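Local coordinates for protein histidine acid phosphatase (Hafnia alvei, PDB 4ARU) that belongs to branch 2 of the histidine phosphatase superfamily, a family of alpha/beta enzymes, at residues F8-V14 with V337-D343; D83-W88 with L291-D297. All coordinates share one frame; numbering follows the deposited sequence. Where two conformers were deposited one is given.

Interaction 1. Residues F8-V14 with V337-D343; sequences FQLERVV and VFERWVD. Unlike the reference sequence in segment 8-14: Arg12 (reference Lys).
Arg340 is matched by two residues, Glu11 and Arg12, across an antiparallel strand pair of the central mixed sheet: a classic beta bulge. Arg340, stretched out with CG opposite its backbone N (chi1 173°), carries its guanidinium across to strand 9-14. Arg340 NE donates to Glu11 OE1 at 2.8 Å in a nearly straight bond, within its own guanidinium plane but 28° out of the carboxylate plane, on the anti side. NH2 adds a weak bond to the same OE1, and a water joins these two groups again. The Arg12 guanidinium lies flat alongside, its plane 8° from that of Arg340 and the group centres 4.3 Å apart, with Arg340 CD over its centre. Glu11 probably offsets the charge of the stacked pair. Arg12 NE and Arg340 NH1 also donate to the carbonyls of Ala281 and Leu282, at the end of helix 264-282.

The backbone ladder brackets the bulge. Gln9 pairs with Val342 through two bonds before it; beyond it, Arg340 N reaches Arg12 O, and Val14 pairs with Phe338 through two more. At the bulge itself Glu11 N donates to Arg340 O at 2.8 Å.

On the face bearing Leu10, Val13, Glu339 and Trp341, Leu10 CA lies over one face of the indole, with Gln9 C oblique to it. Leu10 CB stands 3.8 Å from the centroid of the Trp341 six-membered ring in a CH-pi contact, and Leu10 CD1 reaches Glu339 CB. Phe8 CE1 lies against Asp343 CB, just before strand 9-14 starts and just after strand 337-342 ends. Further out, Arg67 forms a salt bridge with Glu339 OE2, while Trp341 NE1 donates to Glu339 OE1 at 2.9 Å, on the anti side of that oxygen.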
loop_
_atom_site.group_PDB
_atom_site.type_symbol
_atom_site.label_atom_id
_atom_site.label_comp_id
_atom_site.label_asym_id
_atom_site.label_seq_id
_atom_site.Cartn_x
_atom_site.Cartn_y
_atom_site.Cartn_z
ATOM N N PHE A 8 -24.259 14.045 -10.776
ATOM C CA PHE A 8 -23.242 13.775 -9.761
ATOM C C PHE A 8 -22.099 14.764 -9.897
ATOM O O PHE A 8 -21.664 15.104 -11.011
ATOM C CB PHE A 8 -22.714 12.338 -9.874
ATOM C CG PHE A 8 -23.510 11.308 -9.080
ATOM C CD1 PHE A 8 -24.880 11.228 -9.180
ATOM C CD2 PHE A 8 -22.846 10.405 -8.273
ATOM C CE1 PHE A 8 -25.601 10.260 -8.448
ATOM C CE2 PHE A 8 -23.553 9.435 -7.557
ATOM C CZ PHE A 8 -24.911 9.371 -7.653
ATOM N N GLN A 9 -21.576 15.168 -8.756
ATOM C CA GLN A 9 -20.428 16.108 -8.684
ATOM C C GLN A 9 -19.363 15.572 -7.786
ATOM O O GLN A 9 -19.640 15.167 -6.703
ATOM C CB GLN A 9 -20.921 17.433 -8.095
ATOM C CG GLN A 9 -22.048 18.112 -8.835
ATOM C CD GLN A 9 -21.644 18.670 -10.203
ATOM O OE1 GLN A 9 -20.460 18.839 -10.493
ATOM N NE2 GLN A 9 -22.626 18.989 -11.014
ATOM N N LEU A 10 -18.105 15.596 -8.232
ATOM C CA LEU A 10 -16.984 15.185 -7.401
ATOM C C LEU A 10 -16.530 16.350 -6.529
ATOM O O LEU A 10 -16.065 17.383 -7.069
ATOM C CB LEU A 10 -15.817 14.713 -8.262
ATOM C CG LEU A 10 -14.563 14.263 -7.484
ATOM C CD1 LEU A 10 -14.803 13.108 -6.534
ATOM C CD2 LEU A 10 -13.459 13.915 -8.483
ATOM N N GLU A 11 -16.704 16.260 -5.207
ATOM C CA GLU A 11 -16.410 17.396 -4.308
ATOM C C GLU A 11 -14.965 17.359 -3.783
ATOM O O GLU A 11 -14.370 18.400 -3.571
ATOM C CB GLU A 11 -17.364 17.428 -3.122
ATOM C CG GLU A 11 -18.775 17.808 -3.572
ATOM C CD GLU A 11 -19.657 18.289 -2.463
ATOM O OE1 GLU A 11 -19.312 18.050 -1.292
ATOM O OE2 GLU A 11 -20.681 18.923 -2.772
ATOM N N ARG A 12 -14.419 16.183 -3.535
ATOM C CA ARG A 12 -13.031 16.062 -3.139
ATOM C C ARG A 12 -12.583 14.654 -3.066
ATOM O O ARG A 12 -13.393 13.725 -3.123
ATOM C CB ARG A 12 -12.780 16.754 -1.846
ATOM C CG ARG A 12 -13.688 16.357 -0.735
ATOM C CD ARG A 12 -13.368 17.296 0.414
ATOM N NE ARG A 12 -14.185 17.060 1.611
ATOM C CZ ARG A 12 -15.380 17.568 1.846
ATOM N NH1 ARG A 12 -16.000 18.323 0.937
ATOM N NH2 ARG A 12 -15.978 17.272 2.999
ATOM N N VAL A 13 -11.277 14.484 -2.961
ATOM C CA VAL A 13 -10.627 13.180 -3.027
ATOM C C VAL A 13 -9.610 13.064 -1.906
ATOM O O VAL A 13 -8.955 14.071 -1.530
ATOM C CB VAL A 13 -9.915 13.010 -4.383
ATOM C CG1 VAL A 13 -9.232 11.662 -4.491
ATOM C CG2 VAL A 13 -10.904 13.163 -5.507
ATOM N N VAL A 14 -9.446 11.848 -1.408
ATOM C CA VAL A 14 -8.384 11.502 -0.478
ATOM C C VAL A 14 -7.680 10.284 -1.053
ATOM O O VAL A 14 -8.321 9.246 -1.312
ATOM C CB VAL A 14 -8.907 11.189 0.923
ATOM C CG1 VAL A 14 -7.720 10.862 1.850
ATOM C CG2 VAL A 14 -9.807 12.270 1.444
ATOM N N VAL A 337 -8.007 5.419 -3.670
ATOM C CA VAL A 337 -8.542 6.722 -3.988
ATOM C C VAL A 337 -9.972 6.732 -3.521
ATOM O O VAL A 337 -10.847 6.075 -4.096
ATOM C CB VAL A 337 -8.454 7.031 -5.489
ATOM C CG1 VAL A 337 -9.027 8.405 -5.783
ATOM C CG2 VAL A 337 -6.997 6.894 -5.992
ATOM N N PHE A 338 -10.210 7.529 -2.511
ATOM C CA PHE A 338 -11.534 7.729 -1.917
ATOM C C PHE A 338 -12.127 9.018 -2.451
ATOM O O PHE A 338 -11.507 10.081 -2.326
ATOM C CB PHE A 338 -11.478 7.827 -0.398
ATOM C CG PHE A 338 -10.998 6.606 0.294
ATOM C CD1 PHE A 338 -9.650 6.323 0.438
ATOM C CD2 PHE A 338 -11.933 5.812 0.978
ATOM C CE1 PHE A 338 -9.250 5.200 1.092
ATOM C CE2 PHE A 338 -11.508 4.695 1.697
ATOM C CZ PHE A 338 -10.148 4.385 1.708
ATOM N N GLU A 339 -13.313 8.958 -3.058
ATOM C CA GLU A 339 -13.944 10.094 -3.725
ATOM C C GLU A 339 -15.224 10.407 -3.019
ATOM O O GLU A 339 -16.076 9.529 -2.850
ATOM C CB GLU A 339 -14.232 9.771 -5.178
ATOM C CG GLU A 339 -12.960 9.556 -5.966
ATOM C CD GLU A 339 -13.141 9.275 -7.447
ATOM O OE1 GLU A 339 -14.252 8.960 -7.905
ATOM O OE2 GLU A 339 -12.104 9.362 -8.151
ATOM N N ARG A 340 -15.398 11.673 -2.690
ATOM C CA ARG A 340 -16.652 12.189 -2.146
ATOM C C ARG A 340 -17.436 12.792 -3.273
ATOM O O ARG A 340 -17.046 13.810 -3.831
ATOM C CB ARG A 340 -16.430 13.256 -1.043
ATOM C CG ARG A 340 -17.691 13.943 -0.577
ATOM C CD ARG A 340 -17.403 15.232 0.186
ATOM N NE ARG A 340 -18.570 16.021 0.419
ATOM C CZ ARG A 340 -19.412 15.933 1.472
ATOM N NH1 ARG A 340 -19.172 15.145 2.504
ATOM N NH2 ARG A 340 -20.484 16.697 1.524
ATOM N N TRP A 341 -18.555 12.137 -3.611
ATOM C CA TRP A 341 -19.453 12.558 -4.677
ATOM C C TRP A 341 -20.736 13.046 -4.047
ATOM O O TRP A 341 -21.150 12.526 -3.004
ATOM C CB TRP A 341 -19.792 11.357 -5.557
ATOM C CG TRP A 341 -18.696 10.922 -6.411
ATOM C CD1 TRP A 341 -17.709 9.999 -6.145
ATOM C CD2 TRP A 341 -18.445 11.393 -7.747
ATOM N NE1 TRP A 341 -16.881 9.874 -7.234
ATOM C CE2 TRP A 341 -17.302 10.721 -8.216
ATOM C CE3 TRP A 341 -19.088 12.317 -8.586
ATOM C CZ2 TRP A 341 -16.772 10.970 -9.480
ATOM C CZ3 TRP A 341 -18.555 12.556 -9.843
ATOM C CH2 TRP A 341 -17.415 11.873 -10.270
ATOM N N VAL A 342 -21.398 14.010 -4.664
ATOM C CA VAL A 342 -22.780 14.364 -4.229
ATOM C C VAL A 342 -23.642 14.317 -5.437
ATOM O O VAL A 342 -23.210 14.640 -6.525
ATOM C CB VAL A 342 -23.067 15.757 -3.582
ATOM C CG1 VAL A 342 -22.393 15.890 -2.237
ATOM C CG2 VAL A 342 -22.766 16.921 -4.532
ATOM N N ASP A 343 -24.852 13.817 -5.266
ATOM C CA ASP A 343 -25.838 13.825 -6.371
ATOM C C ASP A 343 -26.525 15.162 -6.457
ATOM O O ASP A 343 -26.271 16.054 -5.660
ATOM C CB ASP A 343 -26.794 12.623 -6.278
ATOM C CG ASP A 343 -27.705 12.659 -5.076
ATOM O OD1 ASP A 343 -27.952 13.708 -4.450
ATOM O OD2 ASP A 343 -28.258 11.545 -4.783
HETATM O O HOH W 1 -21.739 18.402 0.237
#

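Interaction 2. Residues D83-W88 with L291-D297; sequences DAVYVW and LPDISPD
The loop between helix 264-282 and strand 300-305 lies along one side of strand 85-88 of the central sheet, meeting it through a type II beta turn from Leu291 to Ile294 and an ST turn at Ser295. Tyr86 is the main side chain on the strand. With CG opposite the backbone N (chi1 -174°), it extends into the turn, and Tyr86 OH donates to Pro292 O at 2.6 Å, tilted 21° from the carbonyl plane. Ile294 covers one face of the phenol: its CB is 4.0 Å from the Tyr86 ring centroid in a CH-pi contact, and Ile294 CG1 comes within 3.7 Å of CD2 of Tyr86. Leu291 CB approaches obliquely near the hydroxyl end. His115 stacks on the Tyr86 ring and is hydrogen-bonded through NE2 to Asp293 OD2 in the conformer given.

Two residues along, Trp88 meets the start of the turn. Leu291 CD2 sits over a face of the indole, offset toward the rim, while Pro292 CD comes obliquely to CZ3 of Trp88 at 3.5 Å. The indole NE1 is hydrogen-bonded to Asp124 OD2.

At the other end the contact becomes polar and watery. Asp83 O and Ser295 N are joined through one water, and another links Asp83 OD2 to Asp297 OD2, donating to both. Ser295 OG accepts from Asp297 N at 3.0 Å, closing the ST turn. Ser295 OG also lies 3.5 Å from Asp83 CG.

The chemistry thus changes along the contact, from apolar packing around one short phenol-to-carbonyl bond to carboxylates joined through water. With Asp83 OD2 and Asp297 OD2 4.6 Å apart, the bridging water probably eases the repulsion between two like charges.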
loop_
_atom_site.group_PDB
_atom_site.type_symbol
_atom_site.label_atom_id
_atom_site.label_comp_id
_atom_site.label_asym_id
_atom_site.label_seq_id
_atom_site.Cartn_x
_atom_site.Cartn_y
_atom_site.Cartn_z
ATOM N N ASP A 83 -4.386 26.075 -1.805
ATOM C CA ASP A 83 -5.369 25.532 -0.852
ATOM C C ASP A 83 -6.024 24.225 -1.347
ATOM O O ASP A 83 -6.445 23.416 -0.577
ATOM C CB ASP A 83 -6.502 26.552 -0.658
ATOM C CG ASP A 83 -6.147 27.720 0.287
ATOM O OD1 ASP A 83 -5.212 27.633 1.074
ATOM O OD2 ASP A 83 -6.837 28.743 0.234
ATOM N N ALA A 84 -6.049 24.036 -2.646
ATOM C CA ALA A 84 -6.748 22.880 -3.238
ATOM C C ALA A 84 -6.050 21.563 -3.035
ATOM O O ALA A 84 -6.704 20.552 -2.996
ATOM C CB ALA A 84 -6.964 23.097 -4.731
ATOM N N VAL A 85 -4.728 21.575 -2.936
ATOM C CA VAL A 85 -3.924 20.373 -2.920
ATOM C C VAL A 85 -3.030 20.322 -1.685
ATOM O O VAL A 85 -2.386 21.303 -1.352
ATOM C CB VAL A 85 -3.029 20.291 -4.160
ATOM C CG1 VAL A 85 -2.238 18.993 -4.171
ATOM C CG2 VAL A 85 -3.871 20.433 -5.431
ATOM N N TYR A 86 -3.043 19.200 -0.988
ATOM C CA TYR A 86 -2.280 19.012 0.218
ATOM C C TYR A 86 -1.699 17.638 0.257
ATOM O O TYR A 86 -2.388 16.670 0.035
ATOM C CB TYR A 86 -3.148 19.254 1.442
ATOM C CG TYR A 86 -2.447 19.219 2.797
ATOM C CD1 TYR A 86 -2.149 18.057 3.423
ATOM C CD2 TYR A 86 -2.225 20.380 3.481
ATOM C CE1 TYR A 86 -1.536 18.038 4.684
ATOM C CE2 TYR A 86 -1.599 20.392 4.719
ATOM C CZ TYR A 86 -1.265 19.202 5.322
ATOM O OH TYR A 86 -0.699 19.180 6.589
ATOM N N VAL A 87 -0.401 17.546 0.575
ATOM C CA VAL A 87 0.305 16.301 0.757
ATOM C C VAL A 87 0.753 16.136 2.196
ATOM O O VAL A 87 1.421 16.987 2.712
ATOM C CB VAL A 87 1.559 16.165 -0.178
ATOM C CG1 VAL A 87 2.292 14.892 0.153
ATOM C CG2 VAL A 87 1.172 16.233 -1.640
ATOM N N TRP A 88 0.406 15.003 2.790
ATOM C CA TRP A 88 0.981 14.548 4.061
ATOM C C TRP A 88 1.797 13.295 3.792
ATOM O O TRP A 88 1.234 12.287 3.401
ATOM C CB TRP A 88 -0.067 14.286 5.140
ATOM C CG TRP A 88 0.571 14.026 6.464
ATOM C CD1 TRP A 88 0.868 12.800 7.035
ATOM C CD2 TRP A 88 1.153 14.990 7.326
ATOM N NE1 TRP A 88 1.543 12.964 8.198
ATOM C CE2 TRP A 88 1.724 14.286 8.424
ATOM C CE3 TRP A 88 1.190 16.384 7.336
ATOM C CZ2 TRP A 88 2.339 14.935 9.497
ATOM C CZ3 TRP A 88 1.779 17.017 8.412
ATOM C CH2 TRP A 88 2.396 16.300 9.452
ATOM N N LEU A 291 -4.662 17.981 10.247
ATOM C CA LEU A 291 -3.383 18.059 9.506
ATOM C C LEU A 291 -2.996 19.519 9.517
ATOM O O LEU A 291 -3.829 20.387 9.250
ATOM C CB LEU A 291 -3.558 17.535 8.093
ATOM C CG LEU A 291 -3.894 16.045 8.031
ATOM C CD1 LEU A 291 -4.127 15.619 6.592
ATOM C CD2 LEU A 291 -2.775 15.180 8.588
ATOM N N PRO A 292 -1.752 19.808 9.900
ATOM C CA PRO A 292 -1.403 21.221 10.063
ATOM C C PRO A 292 -1.467 22.014 8.774
ATOM O O PRO A 292 -1.008 21.540 7.749
ATOM C CB PRO A 292 0.021 21.180 10.610
ATOM C CG PRO A 292 0.528 19.863 10.286
ATOM C CD PRO A 292 -0.625 18.906 10.148
ATOM N N ASP A 293 -2.088 23.189 8.848
ATOM C CA ASP A 293 -2.087 24.096 7.706
ATOM C C ASP A 293 -2.964 23.636 6.525
ATOM O O ASP A 293 -2.757 24.118 5.417
ATOM C CB ASP A 293 -0.610 24.261 7.238
ATOM C CG ASP A 293 -0.429 25.264 6.124
ATOM O OD1 ASP A 293 -1.044 26.334 6.198
ATOM O OD2 ASP A 293 0.369 24.976 5.192
ATOM N N ILE A 294 -3.858 22.657 6.701
ATOM C CA ILE A 294 -4.704 22.229 5.585
ATOM C C ILE A 294 -5.852 23.203 5.468
ATOM O O ILE A 294 -6.317 23.719 6.482
ATOM C CB ILE A 294 -5.205 20.765 5.737
ATOM C CG1 ILE A 294 -5.774 20.261 4.397
ATOM C CG2 ILE A 294 -6.199 20.636 6.894
ATOM C CD1 ILE A 294 -5.894 18.764 4.373
ATOM N N SER A 295 -6.264 23.502 4.242
ATOM C CA SER A 295 -7.344 24.463 4.004
ATOM C C SER A 295 -8.677 23.802 4.170
ATOM O O SER A 295 -8.847 22.651 3.772
ATOM C CB SER A 295 -7.254 25.034 2.589
ATOM O OG SER A 295 -8.339 25.938 2.368
ATOM N N PRO A 296 -9.646 24.543 4.716
ATOM C CA PRO A 296 -11.017 24.093 4.620
ATOM C C PRO A 296 -11.529 23.869 3.177
ATOM O O PRO A 296 -12.479 23.148 3.004
ATOM C CB PRO A 296 -11.815 25.214 5.305
ATOM C CG PRO A 296 -10.815 25.946 6.126
ATOM C CD PRO A 296 -9.510 25.820 5.445
ATOM N N ASP A 297 -10.886 24.461 2.174
ATOM C CA ASP A 297 -11.287 24.364 0.774
ATOM C C ASP A 297 -10.455 23.299 0.028
ATOM O O ASP A 297 -10.354 23.311 -1.206
ATOM C CB ASP A 297 -11.078 25.732 0.071
ATOM C CG ASP A 297 -11.868 26.881 0.731
ATOM O OD1 ASP A 297 -12.995 26.635 1.215
ATOM O OD2 ASP A 297 -11.351 28.028 0.768
HETATM O O HOH W 2 -5.244 22.451 1.666
HETATM O O HOH W 3 -7.937 28.347 3.395
HETATM O O HOH W 4 -9.199 28.823 -0.708
#

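Both interactions belong to the same mixed sheet, and strand 300-305 connects them: it runs parallel to strand 9-18 on one side and to strand 85-89 on the other. The loop 291-297 of interaction 2 leads into this strand, and Lys299 makes backbone bonds to both Val13 and Ala84. The contact centres are 16 Å apart and the nearest atoms about 6 Å, without touching. In sequence, both segments of interaction 2 fall between those of interaction 1. A molecule of L(+)-tartaric acid, probably from the crystallisation liquor, lies about 5 Å from the Trp88 side chain, whereas the Phe338 side chain is about 13 Å from a potassium ion.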